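PDB 4EVS: putative ABC transporter subunit, substrate-binding component from Rhodopseudomonas palustris, which probably serves as the solute-binding component of an ABC importer for lignin-derived aromatic acids, and holds 4-hydroxybenzoate between its two lobes. Local coordinates for residues Q23-G28 with V286-G291; N38-H43 with L294-I299; A105-T110 with T122-T127; P129-A134 with T157-T162. All blocks are in the same frame, centred on the assembly; numbering follows the deposited sequence.

How the interactions relate
The four contacts run from one lobe of the binding protein to the other, with the ligand cleft between. Interactions 1 and 2 share helix 283-302 and have centres about 16 Å apart; helix 19-36 and strand 39-40, their other partners, follow each other in the chain. Interactions 3 and 4 share helix 123-136 and touch directly, Phe-124 CD2 packing 3.5 Å from Ala-158 CB. Interaction 3 is the one that reaches the ligand, through Ala-105. In interaction 1 the side chain of Phe-25 is about 9 Å from the bound 4-hydroxybenzoate. In interaction 4 the side chain of Ala-130 is about 14 Å from it. Interactions 2 and 4 flank the middle of the molecule, their centres about 40 Å apart.

Interaction 1: residues Q23-G28 with V286-G291; sequences QNFKMG and VAAYDG. With SO4 (sulfate ion), chain D.
Gly-28 and Ala-288 meet where helices 19-36 and 283-302 pack in one lobe of a type I periplasmic binding protein fold, the local axes 7.3 Å apart and crossing at -44°. Apolar packing of small groups permits this approach. Ala-288 CB points at the other helix and rests 3.3 Å from Phe-25 O. A beta carbon on Gly-28 would be pressed tightly against that methyl and against Tyr-289 N, which the bare glycine avoids. The Phe-25 ring flanks the same methyl obliquely and continues to Leu-102. Polar ties run beside the packing: the Asn-24 amide accepts from Thr-282 N and donates to Asp-280 O. The second aromatic side chain is Tyr-289. With CG anti to the backbone N (chi1 -174°), its ring passes Gly-28, whose O lies at the ring edge, 3.6 Å from CD1. Trp-32 and Phe-267 meet this ring edge-to-face. Putting an alanine at Tyr-289 would probably open a gap beside both rings and cost the bound sulfate a donor. That ion, likely picked up during crystallisation, is also held by Arg-293 and His-36; Tyr-289 OH donates to its O1 at 2.7 Å.

Interaction 2: residues N38-H43 with L294-I299; sequences NKVGGH and LIYKMI
Val-40 comes nearest to Tyr-296 along the backbone, CA to CA 6.6 Å, where short strand 39-40 passes helix 283-302 and then reverses through a type II' beta turn from Val-40 to His-43. The turn is closed by paired backbone bonds, Val-40 N to His-43 O and His-43 N to Val-40 O, and Gly-41 takes its positive-phi corner. Val-40 is the side chain of the hairpin that packs against both Tyr-296 and Ile-299. A first torsion of 179° sets its CG2 beside the backbone N, where it lies over one face of the Tyr-296 ring in a CH-pi contact, 3.9 Å from the centroid. The approach is off-centre, CG2 being closest to CD2 at 3.4 Å. On the other branch, Val-40 CG1 sits 4.0 Å from Ile-299 CG2 and also leans on Tyr-296 O. The tyrosine hydroxyl reaches past Asn-38, with OH 3.5 Å from Asn-38 CA, and is hydrogen-bonded to Gly-37 O; Trp-32 meets the ring edge-to-face. Toward solvent, Lys-39 NZ curls back to donate to Asn-38 OD1 at 2.7 Å. Ile-299 continues inward to Val-45 and Ile-6, so the arrangement is that of an edge beta hairpin with a helix laid against its sheet, as in the three-layered alpha/beta lobes of type I periplasmic binding proteins.

Interaction 3: residues A105-T110 with T122-T127; sequences ATSSIT and TMFQNT. With PHB (p-hydroxybenzoic acid), chain I.
At the wall of the 4-hydroxybenzoate pocket, Ala-105, in the loop after strand 99-101, meets Thr-122 and Met-123 at the start of helix 123-136. Ala-105 works in both directions. Its N donates almost straight to the ligand carboxylate, N to O2' 2.9 Å with an angle of 169° at the hydrogen, while its CB lies 3.9 Å from ring atom C6 of the ligand. Its O accepts from Met-123 N at 3.1 Å (150°), the donor tilted out of the carbonyl plane, and Thr-122 CA adds a CA-H...O contact to the same oxygen. The selenomethionine chain of Met-123 bends at its second and third torsions, and the selenium packs 3.9 Å from Ala-105 CB. The chain between the two segments includes strand 116-118, the edge of the first lobe's sheet, and then enters helix 123-136 of the second lobe, consistent with one of the hinge crossovers of type I periplasmic binding proteins. Thr-122 is the N-cap of that helix and forms a capping box with Gln-125: Gln-125 N donates to Thr-122 OG1 at 3.0 Å, and Thr-122 N to Gln-125 OE1 at 3.1 Å. Asp-365 is hydrogen-bonded to both Thr-122 OG1 and Ser-107 OG, which face each other across the contact. A water extends the bridge, accepting from Phe-124 N at 2.9 Å and donating to Ser-107 OG at 2.7 Å; it lies in the plane of the Phe-124 ring, at its edge.

Interaction 4: residues P129-A134 with T157-T162; sequences PAAKVA and TAFKKT
Ala-131 lies over one face of the Phe-159 ring, its CB 4.0 Å from the centroid and displaced toward the rim, in a CH-pi contact between helices 123-136 and 150-165. A first torsion of -165° turns the Phe-159 ring beside its own carbonyl carbon and across to the neighbouring helix, and CE2 comes 3.5 Å from Ala-131 CA. Ala-134 CB meets the same ring at its edge, 3.9 Å from CZ. Beside it, Thr-162 turns its methyl onto Ala-131, CG2 to CB 3.6 Å. The aliphatic reach of Lys-132 crosses Thr-162 at about a right angle, bending at its last torsion to put NZ near that methyl. Locally, the axes of 129-134 and 157-162 pass 8.6 Å apart and cross at -39°. Phe-159 runs on to stack with Phe-199 and touch Val-142 and Ile-144 of strand 141-147, tying the helix pair to the sheet of this lobe. A leucine in place of Phe-159 is likely to leave Phe-199 without its stacking partner and the Ala-131 methyl without a face to cover. Thr-162 OG1 donates to Ala-158 O at 2.9 Å. The hydroxyl proton is thus used within its own helix, while CB and CG2 meet Ala-131, consistent with a contact resting on apolar packing.

Interaction 1: residues Q23-G28 with V286-G291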
loop_
_atom_site.group_PDB
_atom_site.type_symbol
_atom_site.label_atom_id
_atom_site.label_comp_id
_atom_site.label_asym_id
_atom_site.label_seq_id
_atom_site.Cartn_x
_atom_site.Cartn_y
_atom_site.Cartn_z
ATOM N N GLN A 23 -1.042 9.658 8.920
ATOM C CA GLN A 23 -2.249 10.392 9.203
ATOM C C GLN A 23 -3.445 9.766 8.506
ATOM O O GLN A 23 -4.544 9.709 9.054
ATOM C CB GLN A 23 -2.145 11.849 8.841
ATOM C CG GLN A 23 -1.228 12.642 9.751
ATOM C CD GLN A 23 -1.635 12.658 11.207
ATOM O OE1 GLN A 23 -2.838 12.671 11.550
ATOM N NE2 GLN A 23 -0.630 12.647 12.086
ATOM N N ASN A 24 -3.212 9.189 7.336
ATOM C CA ASN A 24 -4.300 8.487 6.642
ATOM C C ASN A 24 -4.737 7.221 7.396
ATOM O O ASN A 24 -5.877 6.803 7.261
ATOM C CB ASN A 24 -3.916 8.164 5.206
ATOM C CG ASN A 24 -4.491 9.160 4.187
ATOM O OD1 ASN A 24 -5.532 8.907 3.622
ATOM N ND2 ASN A 24 -3.815 10.314 3.981
ATOM N N PHE A 25 -3.828 6.558 8.110
ATOM C CA PHE A 25 -4.254 5.424 8.934
ATOM C C PHE A 25 -5.299 5.910 9.913
ATOM O O PHE A 25 -6.342 5.290 10.084
ATOM C CB PHE A 25 -3.087 4.819 9.733
ATOM C CG PHE A 25 -2.060 4.021 8.951
ATOM C CD1 PHE A 25 -2.275 3.499 7.680
ATOM C CD2 PHE A 25 -0.825 3.755 9.552
ATOM C CE1 PHE A 25 -1.299 2.731 7.072
ATOM C CE2 PHE A 25 0.142 2.989 8.950
ATOM C CZ PHE A 25 -0.073 2.506 7.701
ATOM N N LYS A 26 -4.991 7.001 10.596
ATOM C CA LYS A 26 -5.918 7.583 11.547
ATOM C C LYS A 26 -7.223 8.001 10.859
ATOM O O LYS A 26 -8.298 7.786 11.390
ATOM C CB LYS A 26 -5.268 8.761 12.277
ATOM C CG LYS A 26 -6.147 9.374 13.339
ATOM C CD LYS A 26 -5.461 10.523 14.046
ATOM C CE LYS A 26 -4.435 10.067 15.010
ATOM N NZ LYS A 26 -3.966 11.209 15.920
HETATM N N MSE A 27 -7.122 8.599 9.684
HETATM C CA MSE A 27 -8.321 9.049 8.932
HETATM C C MSE A 27 -9.243 7.862 8.658
HETATM O O MSE A 27 -10.468 7.970 8.789
HETATM C CB MSE A 27 -7.922 9.746 7.623
HETATM C CG MSE A 27 -7.278 11.110 7.804
HETATM SE SE MSE A 27 -6.376 11.783 6.296
HETATM C CE MSE A 27 -7.320 11.047 4.849
ATOM N N GLY A 28 -8.644 6.737 8.231
ATOM C CA GLY A 28 -9.418 5.566 7.889
ATOM C C GLY A 28 -10.070 4.921 9.103
ATOM O O GLY A 28 -11.208 4.473 9.043
ATOM N N VAL A 286 -7.875 3.430 3.146
ATOM C CA VAL A 286 -8.752 2.277 2.894
ATOM C C VAL A 286 -8.197 0.994 3.540
ATOM O O VAL A 286 -8.956 0.185 4.094
ATOM C CB VAL A 286 -9.108 2.059 1.389
ATOM C CG1 VAL A 286 -7.985 1.380 0.602
ATOM C CG2 VAL A 286 -10.364 1.186 1.290
ATOM N N ALA A 287 -6.881 0.857 3.578
ATOM C CA ALA A 287 -6.290 -0.320 4.255
ATOM C C ALA A 287 -6.655 -0.273 5.721
ATOM O O ALA A 287 -6.958 -1.317 6.310
ATOM C CB ALA A 287 -4.783 -0.373 4.059
ATOM N N ALA A 288 -6.597 0.941 6.317
ATOM C CA ALA A 288 -6.927 1.119 7.738
ATOM C C ALA A 288 -8.389 0.868 8.024
ATOM O O ALA A 288 -8.735 0.252 9.054
ATOM C CB ALA A 288 -6.495 2.518 8.224
ATOM N N TYR A 289 -9.267 1.339 7.132
ATOM C CA TYR A 289 -10.686 1.100 7.292
ATOM C C TYR A 289 -10.994 -0.386 7.304
ATOM O O TYR A 289 -11.699 -0.889 8.216
ATOM C CB TYR A 289 -11.446 1.832 6.187
ATOM C CG TYR A 289 -12.941 1.829 6.255
ATOM C CD1 TYR A 289 -13.603 2.788 6.973
ATOM C CD2 TYR A 289 -13.694 0.903 5.595
ATOM C CE1 TYR A 289 -14.968 2.845 7.011
ATOM C CE2 TYR A 289 -15.099 0.939 5.623
ATOM C CZ TYR A 289 -15.724 1.904 6.374
ATOM O OH TYR A 289 -17.094 1.975 6.455
ATOM N N ASP A 290 -10.481 -1.116 6.325
ATOM C CA ASP A 290 -10.682 -2.551 6.273
ATOM C C ASP A 290 -9.916 -3.272 7.377
ATOM O O ASP A 290 -10.370 -4.292 7.863
ATOM C CB ASP A 290 -10.245 -3.085 4.908
ATOM C CG ASP A 290 -11.223 -2.717 3.785
ATOM O OD1 ASP A 290 -12.438 -2.908 3.999
ATOM O OD2 ASP A 290 -10.772 -2.238 2.711
ATOM N N GLY A 291 -8.783 -2.729 7.809
ATOM C CA GLY A 291 -8.078 -3.280 8.964
ATOM C C GLY A 291 -8.899 -3.195 10.220
ATOM O O GLY A 291 -8.912 -4.135 10.986
HETATM S S SO4 D . -19.663 -0.745 5.615
HETATM O O1 SO4 D . -18.484 -0.292 6.387
HETATM O O2 SO4 D . -19.632 -2.180 5.385
HETATM O O3 SO4 D . -20.830 -0.469 6.451
HETATM O O4 SO4 D . -19.830 -0.135 4.295
#

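Interaction 2: residues N38-H43 with L294-I299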
loop_
_atom_site.group_PDB
_atom_site.type_symbol
_atom_site.label_atom_id
_atom_site.label_comp_id
_atom_site.label_asym_id
_atom_site.label_seq_id
_atom_site.Cartn_x
_atom_site.Cartn_y
_atom_site.Cartn_z
ATOM N N ASN A 38 -17.321 2.671 18.626
ATOM C CA ASN A 38 -16.148 2.204 19.330
ATOM C C ASN A 38 -16.374 1.017 20.261
ATOM O O ASN A 38 -15.525 0.733 21.114
ATOM C CB ASN A 38 -15.505 3.351 20.110
ATOM C CG ASN A 38 -16.275 3.735 21.344
ATOM O OD1 ASN A 38 -17.491 3.524 21.438
ATOM N ND2 ASN A 38 -15.558 4.271 22.325
ATOM N N LYS A 39 -17.514 0.334 20.110
ATOM C CA LYS A 39 -17.810 -0.878 20.871
ATOM C C LYS A 39 -17.917 -2.126 20.010
ATOM O O LYS A 39 -18.459 -2.107 18.890
ATOM C CB LYS A 39 -19.149 -0.779 21.604
ATOM C CG LYS A 39 -19.429 0.510 22.239
ATOM C CD LYS A 39 -18.601 0.724 23.447
ATOM C CE LYS A 39 -19.157 1.915 24.211
ATOM N NZ LYS A 39 -19.383 3.134 23.341
ATOM N N VAL A 40 -17.446 -3.221 20.587
ATOM C CA VAL A 40 -17.772 -4.516 20.109
ATOM C C VAL A 40 -18.349 -5.233 21.302
ATOM O O VAL A 40 -17.640 -5.472 22.286
ATOM C CB VAL A 40 -16.557 -5.240 19.553
ATOM C CG1 VAL A 40 -16.972 -6.639 19.078
ATOM C CG2 VAL A 40 -15.912 -4.440 18.429
ATOM N N GLY A 41 -19.642 -5.527 21.222
ATOM C CA GLY A 41 -20.354 -6.040 22.373
ATOM C C GLY A 41 -20.174 -5.069 23.504
ATOM O O GLY A 41 -20.342 -3.871 23.321
ATOM N N GLY A 42 -19.745 -5.571 24.653
ATOM C CA GLY A 42 -19.490 -4.702 25.809
ATOM C C GLY A 42 -18.101 -4.088 25.892
ATOM O O GLY A 42 -17.800 -3.374 26.843
ATOM N N HIS A 43 -17.243 -4.367 24.916
ATOM C CA HIS A 43 -15.839 -3.901 24.969
ATOM C C HIS A 43 -15.669 -2.627 24.181
ATOM O O HIS A 43 -16.152 -2.519 23.076
ATOM C CB HIS A 43 -14.923 -4.939 24.357
ATOM C CG HIS A 43 -15.100 -6.292 24.947
ATOM N ND1 HIS A 43 -14.446 -6.679 26.093
ATOM C CD2 HIS A 43 -15.880 -7.336 24.572
ATOM C CE1 HIS A 43 -14.816 -7.911 26.406
ATOM N NE2 HIS A 43 -15.678 -8.337 25.496
ATOM N N LEU A 294 -11.460 -5.891 10.341
ATOM C CA LEU A 294 -10.936 -7.189 10.747
ATOM C C LEU A 294 -10.636 -7.228 12.251
ATOM O O LEU A 294 -10.913 -8.236 12.912
ATOM C CB LEU A 294 -9.706 -7.591 9.985
ATOM C CG LEU A 294 -9.867 -7.873 8.487
ATOM C CD1 LEU A 294 -8.634 -8.533 7.865
ATOM C CD2 LEU A 294 -11.092 -8.594 8.155
ATOM N N ILE A 295 -10.140 -6.123 12.821
ATOM C CA ILE A 295 -9.902 -6.071 14.263
ATOM C C ILE A 295 -11.225 -6.201 15.004
ATOM O O ILE A 295 -11.312 -6.940 15.972
ATOM C CB ILE A 295 -9.181 -4.766 14.659
ATOM C CG1 ILE A 295 -7.758 -4.818 14.101
ATOM C CG2 ILE A 295 -9.150 -4.581 16.216
ATOM C CD1 ILE A 295 -6.992 -3.504 14.124
ATOM N N TYR A 296 -12.263 -5.502 14.534
ATOM C CA TYR A 296 -13.566 -5.664 15.181
ATOM C C TYR A 296 -14.049 -7.128 15.128
ATOM O O TYR A 296 -14.606 -7.639 16.117
ATOM C CB TYR A 296 -14.604 -4.698 14.647
ATOM C CG TYR A 296 -14.531 -3.298 15.243
ATOM C CD1 TYR A 296 -13.309 -2.656 15.472
ATOM C CD2 TYR A 296 -15.693 -2.588 15.542
ATOM C CE1 TYR A 296 -13.269 -1.378 16.002
ATOM C CE2 TYR A 296 -15.659 -1.314 16.064
ATOM C CZ TYR A 296 -14.457 -0.707 16.299
ATOM O OH TYR A 296 -14.412 0.572 16.775
ATOM N N LYS A 297 -13.883 -7.770 13.975
ATOM C CA LYS A 297 -14.267 -9.165 13.811
ATOM C C LYS A 297 -13.479 -10.097 14.751
ATOM O O LYS A 297 -14.034 -11.028 15.340
ATOM C CB LYS A 297 -14.077 -9.576 12.365
ATOM C CG LYS A 297 -14.386 -11.028 12.068
ATOM C CD LYS A 297 -15.843 -11.359 12.231
ATOM C CE LYS A 297 -16.171 -12.772 11.675
ATOM N NZ LYS A 297 -17.575 -12.810 11.200
HETATM N N MSE A 298 -12.176 -9.846 14.877
HETATM C CA MSE A 298 -11.343 -10.625 15.802
HETATM C C MSE A 298 -11.775 -10.477 17.240
HETATM O O MSE A 298 -11.833 -11.456 17.962
HETATM C CB MSE A 298 -9.868 -10.287 15.614
HETATM C CG MSE A 298 -9.366 -10.757 14.272
HETATM SE SE MSE A 298 -7.421 -10.676 14.081
HETATM C CE MSE A 298 -7.262 -8.859 14.086
ATOM N N ILE A 299 -12.139 -9.254 17.637
ATOM C CA ILE A 299 -12.609 -9.032 19.021
ATOM C C ILE A 299 -13.946 -9.718 19.230
ATOM O O ILE A 299 -14.189 -10.304 20.279
ATOM C CB ILE A 299 -12.677 -7.527 19.333
ATOM C CG1 ILE A 299 -11.266 -6.889 19.289
ATOM C CG2 ILE A 299 -13.368 -7.285 20.650
ATOM C CD1 ILE A 299 -11.216 -5.372 19.309
#

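Interaction 3: residues A105-T110 with T122-T127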
loop_
_atom_site.group_PDB
_atom_site.type_symbol
_atom_site.label_atom_id
_atom_site.label_comp_id
_atom_site.label_asym_id
_atom_site.label_seq_id
_atom_site.Cartn_x
_atom_site.Cartn_y
_atom_site.Cartn_z
ATOM N N ALA A 105 4.344 -3.881 1.952
ATOM C CA ALA A 105 3.853 -4.611 0.789
ATOM C C ALA A 105 4.742 -5.738 0.291
ATOM O O ALA A 105 4.422 -6.343 -0.723
ATOM C CB ALA A 105 3.559 -3.591 -0.319
ATOM N N THR A 106 5.833 -6.063 0.989
ATOM C CA THR A 106 6.682 -7.183 0.563
ATOM C C THR A 106 5.982 -8.506 0.804
ATOM O O THR A 106 5.431 -8.737 1.891
ATOM C CB THR A 106 8.089 -7.066 1.240
ATOM O OG1 THR A 106 8.648 -5.830 0.842
ATOM C CG2 THR A 106 9.032 -8.221 0.844
ATOM N N SER A 107 6.041 -9.407 -0.207
ATOM C CA SER A 107 5.211 -10.631 -0.142
ATOM C C SER A 107 5.490 -11.464 1.101
ATOM O O SER A 107 4.553 -11.909 1.784
ATOM C CB SER A 107 5.368 -11.505 -1.381
ATOM O OG SER A 107 4.767 -10.876 -2.486
ATOM N N SER A 108 6.776 -11.676 1.401
ATOM C CA SER A 108 7.179 -12.574 2.482
ATOM C C SER A 108 6.795 -12.132 3.878
ATOM O O SER A 108 6.952 -12.913 4.816
ATOM C CB SER A 108 8.695 -12.814 2.437
ATOM O OG SER A 108 9.407 -11.625 2.630
ATOM N N ILE A 109 6.324 -10.901 4.042
ATOM C CA ILE A 109 5.984 -10.445 5.405
ATOM C C ILE A 109 5.009 -11.377 6.124
ATOM O O ILE A 109 5.182 -11.666 7.320
ATOM C CB ILE A 109 5.430 -9.005 5.423
ATOM C CG1 ILE A 109 6.513 -7.996 4.972
ATOM C CG2 ILE A 109 4.855 -8.612 6.793
ATOM C CD1 ILE A 109 6.045 -6.521 4.827
ATOM N N THR A 110 3.965 -11.818 5.431
ATOM C CA THR A 110 2.955 -12.619 6.087
ATOM C C THR A 110 3.456 -13.984 6.554
ATOM O O THR A 110 2.860 -14.587 7.463
ATOM C CB THR A 110 1.705 -12.797 5.208
ATOM O OG1 THR A 110 2.111 -13.358 3.974
ATOM C CG2 THR A 110 0.962 -11.473 5.007
ATOM N N THR A 122 0.295 -6.316 -2.089
ATOM C CA THR A 122 1.723 -6.634 -2.290
ATOM C C THR A 122 2.228 -6.071 -3.603
ATOM O O THR A 122 1.472 -5.755 -4.528
ATOM C CB THR A 122 2.068 -8.146 -2.225
ATOM O OG1 THR A 122 1.685 -8.810 -3.447
ATOM C CG2 THR A 122 1.398 -8.822 -1.020
HETATM N N MSE A 123 3.534 -5.978 -3.680
HETATM C CA MSE A 123 4.162 -5.494 -4.869
HETATM C C MSE A 123 3.916 -6.424 -6.066
HETATM O O MSE A 123 3.602 -5.978 -7.162
HETATM C CB MSE A 123 5.656 -5.291 -4.636
HETATM C CG MSE A 123 5.953 -4.260 -3.570
HETATM SE SE MSE A 123 5.067 -2.524 -3.761
HETATM C CE MSE A 123 5.617 -2.116 -5.539
ATOM N N PHE A 124 4.104 -7.717 -5.872
ATOM C CA PHE A 124 3.812 -8.681 -6.943
ATOM C C PHE A 124 2.370 -8.568 -7.394
ATOM O O PHE A 124 2.073 -8.634 -8.578
ATOM C CB PHE A 124 4.044 -10.145 -6.481
ATOM C CG PHE A 124 5.387 -10.684 -6.793
ATOM C CD1 PHE A 124 6.458 -10.401 -5.971
ATOM C CD2 PHE A 124 5.561 -11.573 -7.826
ATOM C CE1 PHE A 124 7.698 -10.893 -6.218
ATOM C CE2 PHE A 124 6.799 -12.094 -8.085
ATOM C CZ PHE A 124 7.867 -11.797 -7.242
ATOM N N GLN A 125 1.462 -8.404 -6.432
ATOM C CA GLN A 125 0.036 -8.313 -6.744
ATOM C C GLN A 125 -0.243 -7.191 -7.744
ATOM O O GLN A 125 -0.994 -7.393 -8.696
ATOM C CB GLN A 125 -0.733 -8.143 -5.448
ATOM C CG GLN A 125 -2.272 -8.123 -5.525
ATOM C CD GLN A 125 -2.855 -8.052 -4.166
ATOM O OE1 GLN A 125 -2.437 -7.227 -3.338
ATOM N NE2 GLN A 125 -3.834 -8.903 -3.899
ATOM N N ASN A 126 0.318 -5.990 -7.479
ATOM C CA ASN A 126 0.125 -4.865 -8.402
ATOM C C ASN A 126 1.011 -4.862 -9.639
ATOM O O ASN A 126 0.612 -4.344 -10.681
ATOM C CB ASN A 126 0.265 -3.519 -7.655
ATOM C CG ASN A 126 -0.914 -3.220 -6.764
ATOM O OD1 ASN A 126 -2.066 -3.451 -7.159
ATOM N ND2 ASN A 126 -0.646 -2.612 -5.567
ATOM N N THR A 127 2.183 -5.476 -9.533
ATOM C CA THR A 127 3.164 -5.395 -10.625
ATOM C C THR A 127 2.899 -6.367 -11.751
ATOM O O THR A 127 3.180 -6.034 -12.908
ATOM C CB THR A 127 4.605 -5.584 -10.091
ATOM O OG1 THR A 127 4.888 -4.535 -9.138
ATOM C CG2 THR A 127 5.631 -5.522 -11.188
HETATM C "C1'" PHB I . 6.979 -0.776 1.850
HETATM O "O1'" PHB I . 8.028 -0.402 2.449
HETATM O "O2'" PHB I . 6.589 -1.987 1.823
HETATM C C1 PHB I . 6.225 0.251 1.070
HETATM C C2 PHB I . 6.278 1.577 1.414
HETATM C C3 PHB I . 5.604 2.515 0.650
HETATM C C4 PHB I . 4.795 2.133 -0.420
HETATM C C5 PHB I . 4.690 0.779 -0.727
HETATM C C6 PHB I . 5.417 -0.141 0.016
HETATM O O4 PHB I . 4.134 3.085 -1.137
HETATM O O HOH W 1 5.362 -8.404 -3.344
#

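Interaction 4: residues P129-A134 with T157-T162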
loop_
_atom_site.group_PDB
_atom_site.type_symbol
_atom_site.label_atom_id
_atom_site.label_comp_id
_atom_site.label_asym_id
_atom_site.label_seq_id
_atom_site.Cartn_x
_atom_site.Cartn_y
_atom_site.Cartn_z
ATOM N N PRO A 129 0.037 -7.282 -13.077
ATOM C CA PRO A 129 -0.792 -6.581 -14.065
ATOM C C PRO A 129 -0.060 -5.475 -14.780
ATOM O O PRO A 129 -0.341 -5.235 -15.959
ATOM C CB PRO A 129 -1.951 -6.035 -13.230
ATOM C CG PRO A 129 -2.100 -7.082 -12.117
ATOM C CD PRO A 129 -0.682 -7.446 -11.794
ATOM N N ALA A 130 0.804 -4.719 -14.093
ATOM C CA ALA A 130 1.551 -3.668 -14.757
ATOM C C ALA A 130 2.353 -4.195 -15.927
ATOM O O ALA A 130 2.419 -3.582 -17.006
ATOM C CB ALA A 130 2.482 -2.951 -13.801
ATOM N N ALA A 131 2.968 -5.359 -15.753
ATOM C CA ALA A 131 3.783 -5.949 -16.834
ATOM C C ALA A 131 2.907 -6.461 -18.002
ATOM O O ALA A 131 3.297 -6.355 -19.179
ATOM C CB ALA A 131 4.668 -7.035 -16.291
ATOM N N LYS A 132 1.720 -6.970 -17.682
ATOM C CA LYS A 132 0.736 -7.345 -18.706
ATOM C C LYS A 132 0.303 -6.123 -19.515
ATOM O O LYS A 132 0.240 -6.162 -20.749
ATOM C CB LYS A 132 -0.452 -8.062 -18.052
ATOM C CG LYS A 132 -0.086 -9.463 -17.594
ATOM C CD LYS A 132 -1.222 -10.148 -16.834
ATOM C CE LYS A 132 -1.097 -11.686 -16.839
ATOM N NZ LYS A 132 0.215 -12.218 -16.335
ATOM N N VAL A 133 0.009 -5.026 -18.825
ATOM C CA VAL A 133 -0.442 -3.825 -19.504
ATOM C C VAL A 133 0.677 -3.226 -20.323
ATOM O O VAL A 133 0.442 -2.684 -21.410
ATOM C CB VAL A 133 -0.958 -2.788 -18.525
ATOM C CG1 VAL A 133 -1.265 -1.449 -19.247
ATOM C CG2 VAL A 133 -2.235 -3.315 -17.783
ATOM N N ALA A 134 1.899 -3.292 -19.800
ATOM C CA ALA A 134 3.040 -2.745 -20.548
ATOM C C ALA A 134 3.083 -3.360 -21.931
ATOM O O ALA A 134 3.311 -2.681 -22.921
ATOM C CB ALA A 134 4.357 -2.973 -19.791
ATOM N N THR A 157 11.541 -8.010 -9.638
ATOM C CA THR A 157 11.534 -9.431 -9.973
ATOM C C THR A 157 10.243 -9.774 -10.703
ATOM O O THR A 157 10.251 -10.495 -11.723
ATOM C CB THR A 157 11.706 -10.276 -8.682
ATOM O OG1 THR A 157 13.006 -9.996 -8.130
ATOM C CG2 THR A 157 11.585 -11.740 -8.958
ATOM N N ALA A 158 9.122 -9.292 -10.167
ATOM C CA ALA A 158 7.807 -9.556 -10.762
ATOM C C ALA A 158 7.722 -8.992 -12.187
ATOM O O ALA A 158 7.229 -9.663 -13.126
ATOM C CB ALA A 158 6.723 -8.950 -9.896
ATOM N N PHE A 159 8.182 -7.755 -12.369
ATOM C CA PHE A 159 8.116 -7.130 -13.709
ATOM C C PHE A 159 8.987 -7.832 -14.747
ATOM O O PHE A 159 8.526 -8.132 -15.835
ATOM C CB PHE A 159 8.397 -5.640 -13.636
ATOM C CG PHE A 159 8.000 -4.913 -14.900
ATOM C CD1 PHE A 159 8.785 -4.966 -16.024
ATOM C CD2 PHE A 159 6.775 -4.250 -14.982
ATOM C CE1 PHE A 159 8.383 -4.348 -17.173
ATOM C CE2 PHE A 159 6.378 -3.639 -16.132
ATOM C CZ PHE A 159 7.170 -3.695 -17.243
ATOM N N LYS A 160 10.214 -8.136 -14.380
ATOM C CA LYS A 160 11.113 -8.798 -15.291
ATOM C C LYS A 160 10.505 -10.116 -15.737
ATOM O O LYS A 160 10.486 -10.416 -16.933
ATOM C CB LYS A 160 12.424 -9.090 -14.613
ATOM C CG LYS A 160 13.394 -7.991 -14.545
ATOM C CD LYS A 160 14.744 -8.540 -14.003
ATOM C CE LYS A 160 15.831 -7.503 -14.000
ATOM N NZ LYS A 160 17.069 -8.033 -13.392
ATOM N N LYS A 161 10.073 -10.947 -14.800
ATOM C CA LYS A 161 9.596 -12.285 -15.168
ATOM C C LYS A 161 8.405 -12.205 -16.120
ATOM O O LYS A 161 8.341 -12.911 -17.136
ATOM C CB LYS A 161 9.216 -13.111 -13.935
ATOM C CG LYS A 161 8.579 -14.449 -14.288
ATOM C CD LYS A 161 8.505 -15.444 -13.122
ATOM C CE LYS A 161 8.505 -16.886 -13.666
ATOM N NZ LYS A 161 7.827 -17.021 -15.010
ATOM N N THR A 162 7.452 -11.353 -15.769
ATOM C CA THR A 162 6.205 -11.313 -16.486
ATOM C C THR A 162 6.396 -10.683 -17.876
ATOM O O THR A 162 5.908 -11.209 -18.882
ATOM C CB THR A 162 5.153 -10.524 -15.662
ATOM O OG1 THR A 162 5.029 -11.086 -14.317
ATOM C CG2 THR A 162 3.833 -10.510 -16.381
#